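Naphthalene dioxygenase small subunit (Rhodococcus sp., PDB 2B1X) forms the beta subunit of a Rieske non-heme iron dioxygenase acting on naphthalene, pairing with the large subunit of the enzyme. Local coordinates at residues T39-I48 and V60-A71. Sequence-based numbering, arbitrary orientation.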
ATOM      1  N   THR B  39      13.153  35.997  -2.619  1.00 21.10           N
ATOM      2  CA  THR B  39      13.038  37.402  -2.790  1.00 21.47           C
ATOM      3  C   THR B  39      12.353  38.019  -1.563  1.00 21.46           C
ATOM      4  O   THR B  39      11.670  37.336  -0.780  1.00 20.97           O
ATOM      5  CB  THR B  39      12.256  37.579  -4.103  1.00 21.93           C
ATOM      6  OG1 THR B  39      12.855  38.614  -4.888  1.00 24.03           O
ATOM      7  CG2 THR B  39      10.811  37.964  -3.856  1.00 18.68           C
ATOM      8  N   GLU B  40      12.568  39.316  -1.399  1.00 21.31           N
ATOM      9  CA  GLU B  40      12.019  40.088  -0.289  1.00 21.54           C
ATOM     10  C   GLU B  40      10.459  40.147  -0.307  1.00 20.28           C
ATOM     11  O   GLU B  40       9.819  40.207   0.741  1.00 18.56           O
ATOM     12  CB  GLU B  40      12.651  41.488  -0.322  1.00 22.15           C
ATOM     13  CG  GLU B  40      14.166  41.540  -0.701  1.00 27.78           C
ATOM     14  CD  GLU B  40      14.559  41.186  -2.186  1.00 33.33           C
ATOM     15  OE1 GLU B  40      13.770  41.355  -3.144  1.00 34.03           O
ATOM     16  OE2 GLU B  40      15.712  40.736  -2.422  1.00 36.15           O
ATOM     17  N   ASP B  41       9.867  40.119  -1.505  1.00 19.10           N
ATOM     18  CA  ASP B  41       8.413  40.073  -1.666  1.00 19.00           C
ATOM     19  C   ASP B  41       7.901  38.643  -1.982  1.00 18.43           C
ATOM     20  O   ASP B  41       6.841  38.479  -2.603  1.00 17.63           O
ATOM     21  CB  ASP B  41       7.935  41.088  -2.725  1.00 19.56           C
ATOM     22  CG  ASP B  41       8.526  40.830  -4.125  1.00 22.52           C
ATOM     23  OD1 ASP B  41       9.680  40.373  -4.246  1.00 23.40           O
ATOM     24  OD2 ASP B  41       7.891  41.053  -5.186  1.00 27.84           O
ATOM     25  N   LEU B  42       8.644  37.625  -1.534  1.00 17.89           N
ATOM     26  CA  LEU B  42       8.246  36.214  -1.744  1.00 17.60           C
ATOM     27  C   LEU B  42       6.780  35.976  -1.426  1.00 17.36           C
ATOM     28  O   LEU B  42       6.266  36.451  -0.398  1.00 17.32           O
ATOM     29  CB  LEU B  42       9.114  35.239  -0.925  1.00 17.69           C
ATOM     30  CG  LEU B  42       8.661  33.757  -0.904  1.00 17.71           C
ATOM     31  CD1 LEU B  42       9.055  33.042  -2.198  1.00 17.05           C
ATOM     32  CD2 LEU B  42       9.220  32.987   0.298  1.00 17.28           C
ATOM     33  N   SER B  43       6.121  35.249  -2.323  1.00 18.14           N
ATOM     34  CA  SER B  43       4.845  34.591  -2.048  1.00 17.74           C
ATOM     35  C   SER B  43       4.956  33.096  -2.355  1.00 18.04           C
ATOM     36  O   SER B  43       5.253  32.697  -3.496  1.00 17.81           O
ATOM     37  CB  SER B  43       3.717  35.218  -2.879  1.00 18.41           C
ATOM     38  OG  SER B  43       2.542  34.446  -2.732  1.00 19.59           O
ATOM     39  N   TYR B  44       4.763  32.269  -1.326  1.00 16.72           N
ATOM     40  CA  TYR B  44       4.883  30.833  -1.452  1.00 16.91           C
ATOM     41  C   TYR B  44       3.564  30.232  -1.016  1.00 16.39           C
ATOM     42  O   TYR B  44       3.235  30.294   0.169  1.00 16.02           O
ATOM     43  CB  TYR B  44       6.044  30.289  -0.588  1.00 17.15           C
ATOM     44  CG  TYR B  44       6.349  28.814  -0.794  1.00 17.61           C
ATOM     45  CD1 TYR B  44       7.458  28.405  -1.540  1.00 18.92           C
ATOM     46  CD2 TYR B  44       5.540  27.831  -0.243  1.00 18.93           C
ATOM     47  CE1 TYR B  44       7.744  27.068  -1.728  1.00 18.97           C
ATOM     48  CE2 TYR B  44       5.801  26.482  -0.441  1.00 19.65           C
ATOM     49  CZ  TYR B  44       6.907  26.107  -1.188  1.00 20.08           C
ATOM     50  OH  TYR B  44       7.164  24.766  -1.378  1.00 19.62           O
ATOM     51  N   VAL B  45       2.792  29.684  -1.961  1.00 15.51           N
ATOM     52  CA  VAL B  45       1.485  29.093  -1.578  1.00 14.98           C
ATOM     53  C   VAL B  45       1.163  27.693  -2.099  1.00 13.45           C
ATOM     54  O   VAL B  45       1.508  27.337  -3.226  1.00 13.76           O
ATOM     55  CB  VAL B  45       0.246  30.081  -1.717  1.00 15.79           C
ATOM     56  CG1 VAL B  45       0.679  31.558  -1.917  1.00 14.85           C
ATOM     57  CG2 VAL B  45      -0.778  29.623  -2.733  1.00 16.23           C
ATOM     58  N   VAL B  46       0.514  26.917  -1.238  1.00 12.03           N
ATOM     59  CA  VAL B  46       0.018  25.571  -1.556  1.00 11.14           C
ATOM     60  C   VAL B  46      -1.496  25.579  -1.343  1.00 11.55           C
ATOM     61  O   VAL B  46      -1.965  25.541  -0.209  1.00 11.88           O
ATOM     62  CB  VAL B  46       0.688  24.525  -0.639  1.00 10.90           C
ATOM     63  CG1 VAL B  46       0.250  23.091  -0.995  1.00 10.37           C
ATOM     64  CG2 VAL B  46       2.231  24.697  -0.681  1.00 10.81           C
ATOM     65  N   PRO B  47      -2.261  25.677  -2.423  1.00 12.03           N
ATOM     66  CA  PRO B  47      -3.723  25.715  -2.337  1.00 12.17           C
ATOM     67  C   PRO B  47      -4.371  24.398  -1.960  1.00 11.62           C
ATOM     68  O   PRO B  47      -3.790  23.321  -2.135  1.00 12.06           O
ATOM     69  CB  PRO B  47      -4.148  26.080  -3.770  1.00 11.48           C
ATOM     70  CG  PRO B  47      -2.947  26.669  -4.358  1.00 13.00           C
ATOM     71  CD  PRO B  47      -1.793  25.894  -3.803  1.00 11.81           C
ATOM     72  N   ILE B  48      -5.599  24.502  -1.459  1.00 11.60           N
ATOM     73  CA  ILE B  48      -6.447  23.347  -1.208  1.00 11.41           C
ATOM     74  C   ILE B  48      -7.281  23.108  -2.449  1.00 12.17           C
ATOM     75  O   ILE B  48      -7.731  24.068  -3.080  1.00 11.56           O
ATOM     76  CB  ILE B  48      -7.373  23.593   0.019  1.00 11.38           C
ATOM     77  CG1 ILE B  48      -6.520  23.924   1.258  1.00  9.78           C
ATOM     78  CG2 ILE B  48      -8.239  22.337   0.290  1.00 10.34           C
ATOM     79  CD1 ILE B  48      -7.374  24.244   2.454  1.00  9.91           C
ATOM     80  N   VAL B  60     -10.118  24.724  -7.014  1.00 15.83           N
ATOM     81  CA  VAL B  60      -9.195  25.327  -6.045  1.00 16.06           C
ATOM     82  C   VAL B  60      -9.968  26.175  -5.042  1.00 15.56           C
ATOM     83  O   VAL B  60     -10.749  27.029  -5.428  1.00 14.71           O
ATOM     84  CB  VAL B  60      -8.126  26.219  -6.731  1.00 15.77           C
ATOM     85  CG1 VAL B  60      -7.273  26.962  -5.665  1.00 16.35           C
ATOM     86  CG2 VAL B  60      -7.202  25.376  -7.618  1.00 17.61           C
ATOM     87  N   VAL B  61      -9.721  25.931  -3.751  1.00 15.23           N
ATOM     88  CA  VAL B  61     -10.405  26.624  -2.669  1.00 14.60           C
ATOM     89  C   VAL B  61     -10.013  28.118  -2.577  1.00 15.25           C
ATOM     90  O   VAL B  61      -8.842  28.496  -2.689  1.00 14.94           O
ATOM     91  CB  VAL B  61     -10.185  25.889  -1.317  1.00 14.52           C
ATOM     92  CG1 VAL B  61     -10.725  26.713  -0.159  1.00 14.86           C
ATOM     93  CG2 VAL B  61     -10.862  24.497  -1.340  1.00 13.38           C
ATOM     94  N   GLU B  62     -11.022  28.964  -2.407  1.00 16.13           N
ATOM     95  CA  GLU B  62     -10.809  30.385  -2.216  1.00 17.81           C
ATOM     96  C   GLU B  62     -10.765  30.724  -0.717  1.00 17.46           C
ATOM     97  O   GLU B  62     -11.626  30.274   0.061  1.00 17.75           O
ATOM     98  CB  GLU B  62     -11.882  31.204  -2.954  1.00 18.11           C
ATOM     99  CG  GLU B  62     -11.848  30.980  -4.463  1.00 23.63           C
ATOM    100  CD  GLU B  62     -12.921  31.741  -5.231  1.00 30.78           C
ATOM    101  OE1 GLU B  62     -13.630  32.584  -4.626  1.00 33.86           O
ATOM    102  OE2 GLU B  62     -13.057  31.484  -6.453  1.00 33.74           O
ATOM    103  N   GLY B  63      -9.743  31.475  -0.322  1.00 17.61           N
ATOM    104  CA  GLY B  63      -9.682  32.060   1.013  1.00 16.69           C
ATOM    105  C   GLY B  63      -8.922  31.232   2.035  1.00 17.01           C
ATOM    106  O   GLY B  63      -8.568  31.740   3.090  1.00 17.58           O
ATOM    107  N   MET B  64      -8.675  29.965   1.712  1.00 16.63           N
ATOM    108  CA  MET B  64      -7.994  29.012   2.592  1.00 16.28           C
ATOM    109  C   MET B  64      -6.983  28.246   1.779  1.00 15.41           C
ATOM    110  O   MET B  64      -7.136  28.048   0.570  1.00 16.17           O
ATOM    111  CB  MET B  64      -8.988  28.044   3.250  1.00 15.96           C
ATOM    112  CG  MET B  64      -8.423  27.234   4.447  1.00 17.06           C
ATOM    113  SD  MET B  64      -7.542  28.152   5.775  1.00 18.37           S
ATOM    114  CE  MET B  64      -8.753  29.372   6.046  1.00 14.11           C
ATOM    115  N   THR B  65      -5.961  27.785   2.461  1.00 15.06           N
ATOM    116  CA  THR B  65      -4.743  27.347   1.822  1.00 14.32           C
ATOM    117  C   THR B  65      -4.093  26.278   2.771  1.00 14.21           C
ATOM    118  O   THR B  65      -4.416  26.241   3.968  1.00 13.48           O
ATOM    119  CB  THR B  65      -3.952  28.668   1.720  1.00 15.94           C
ATOM    120  OG1 THR B  65      -3.675  29.040   0.341  1.00 19.93           O
ATOM    121  CG2 THR B  65      -2.751  28.685   2.469  1.00  8.88           C
ATOM    122  N   HIS B  66      -3.214  25.431   2.245  1.00 13.07           N
ATOM    123  CA  HIS B  66      -2.378  24.558   3.074  1.00 13.27           C
ATOM    124  C   HIS B  66      -1.159  25.307   3.626  1.00 13.88           C
ATOM    125  O   HIS B  66      -0.631  24.960   4.690  1.00 14.37           O
ATOM    126  CB  HIS B  66      -1.878  23.355   2.272  1.00 12.87           C
ATOM    127  CG  HIS B  66      -2.947  22.352   1.990  1.00 12.80           C
ATOM    128  ND1 HIS B  66      -3.666  21.737   2.991  1.00 13.33           N
ATOM    129  CD2 HIS B  66      -3.470  21.905   0.818  1.00 11.29           C
ATOM    130  CE1 HIS B  66      -4.563  20.925   2.446  1.00 11.65           C
ATOM    131  NE2 HIS B  66      -4.466  21.010   1.130  1.00  8.90           N
ATOM    132  N   MET B  67      -0.719  26.310   2.877  1.00 14.03           N
ATOM    133  CA  MET B  67       0.462  27.099   3.194  1.00 14.83           C
ATOM    134  C   MET B  67       0.377  28.376   2.366  1.00 15.04           C
ATOM    135  O   MET B  67      -0.018  28.359   1.179  1.00 14.22           O
ATOM    136  CB  MET B  67       1.723  26.288   2.849  1.00 15.14           C
ATOM    137  CG  MET B  67       3.042  26.865   3.360  1.00 18.17           C
ATOM    138  SD  MET B  67       4.538  25.895   2.866  1.00 27.38           S
ATOM    139  CE  MET B  67       3.947  24.279   3.023  1.00 22.28           C
ATOM    140  N   ASP B  68       0.738  29.495   2.993  1.00 15.03           N
ATOM    141  CA  ASP B  68       0.655  30.787   2.348  1.00 15.97           C
ATOM    142  C   ASP B  68       1.721  31.650   3.033  1.00 15.90           C
ATOM    143  O   ASP B  68       1.439  32.367   3.990  1.00 15.68           O
ATOM    144  CB  ASP B  68      -0.766  31.354   2.518  1.00 15.20           C
ATOM    145  CG  ASP B  68      -1.019  32.594   1.707  1.00 16.34           C
ATOM    146  OD1 ASP B  68      -0.066  33.137   1.108  1.00 16.11           O
ATOM    147  OD2 ASP B  68      -2.165  33.108   1.638  1.00 16.85           O
ATOM    148  N   ASP B  69       2.963  31.493   2.574  1.00 16.52           N
ATOM    149  CA  ASP B  69       4.099  32.143   3.221  1.00 16.71           C
ATOM    150  C   ASP B  69       4.557  33.408   2.512  1.00 16.28           C
ATOM    151  O   ASP B  69       4.448  33.529   1.291  1.00 15.18           O
ATOM    152  CB  ASP B  69       5.284  31.193   3.299  1.00 17.15           C
ATOM    153  CG  ASP B  69       5.240  30.292   4.529  1.00 20.12           C
ATOM    154  OD1 ASP B  69       4.496  30.600   5.490  1.00 21.12           O
ATOM    155  OD2 ASP B  69       5.934  29.268   4.606  1.00 24.21           O
ATOM    156  N   ASP B  70       5.093  34.343   3.301  1.00 16.55           N
ATOM    157  CA  ASP B  70       5.864  35.448   2.750  1.00 16.65           C
ATOM    158  C   ASP B  70       7.306  35.290   3.223  1.00 16.35           C
ATOM    159  O   ASP B  70       7.636  34.231   3.790  1.00 15.54           O
ATOM    160  CB  ASP B  70       5.270  36.786   3.158  1.00 17.40           C
ATOM    161  CG  ASP B  70       5.123  36.949   4.676  1.00 20.48           C
ATOM    162  OD1 ASP B  70       5.757  36.228   5.513  1.00 18.79           O
ATOM    163  OD2 ASP B  70       4.376  37.830   5.121  1.00 24.76           O
ATOM    164  N   ALA B  71       8.158  36.301   3.009  1.00 15.55           N
ATOM    165  CA  ALA B  71       9.567  36.154   3.386  1.00 16.21           C
ATOM    166  C   ALA B  71       9.759  36.009   4.894  1.00 16.03           C
ATOM    167  O   ALA B  71      10.559  35.210   5.341  1.00 16.66           O
ATOM    168  CB  ALA B  71      10.443  37.258   2.814  1.00 15.46           C
TER
HETATM  169  O   HOH W   1       7.303  38.606   1.316  1.00 39.17           O
HETATM  170  O   HOH W   2       1.954  34.254  -0.145  1.00 59.56           O
HETATM  171  O   HOH W   3      -6.539  27.244  -1.920  1.00 28.35           O
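Strand 42-48 pairs antiparallel with the short strand 67-69, outermost in this chain's mixed sheet, where the large subunit packs against this chain. Tyr44 and Asp69 exchange two backbone hydrogen bonds, Asp69 N reaching Tyr44 O at 2.7 Å, and Val46 N is bonded to Met67 O. His66 and Met67 then both face Val46 in a classic beta bulge: His66 N donates to Val46 O at 2.8 Å, whereas the bond from Met67 N is long and weak. Both strands belong to the curved sheet of the NTF2-like fold expected for this family. Next to the bulge, CG1 of Ile48, anti to its carbonyl carbon (chi1 -57°), sits over the centre of the His66 ring, 3.6 Å from the centroid, a CH-pi contact, while Pro47 O lies at the ring edge, 3.3 Å from CD2. Replacing His66 by an alanine would probably open a gap under Ile48 CG1 and beside Pro47 O. Met67 SD meets Tyr44 CE2 obliquely at 3.6 Å, a Met-aromatic contact, and Tyr44 OH bonds to Met172 O. One water accepts from Ile48 N and donates to Val61 O and Met64 O. From the bulge, His66 O accepts a hydrogen bond from Ser365 of the large subunit.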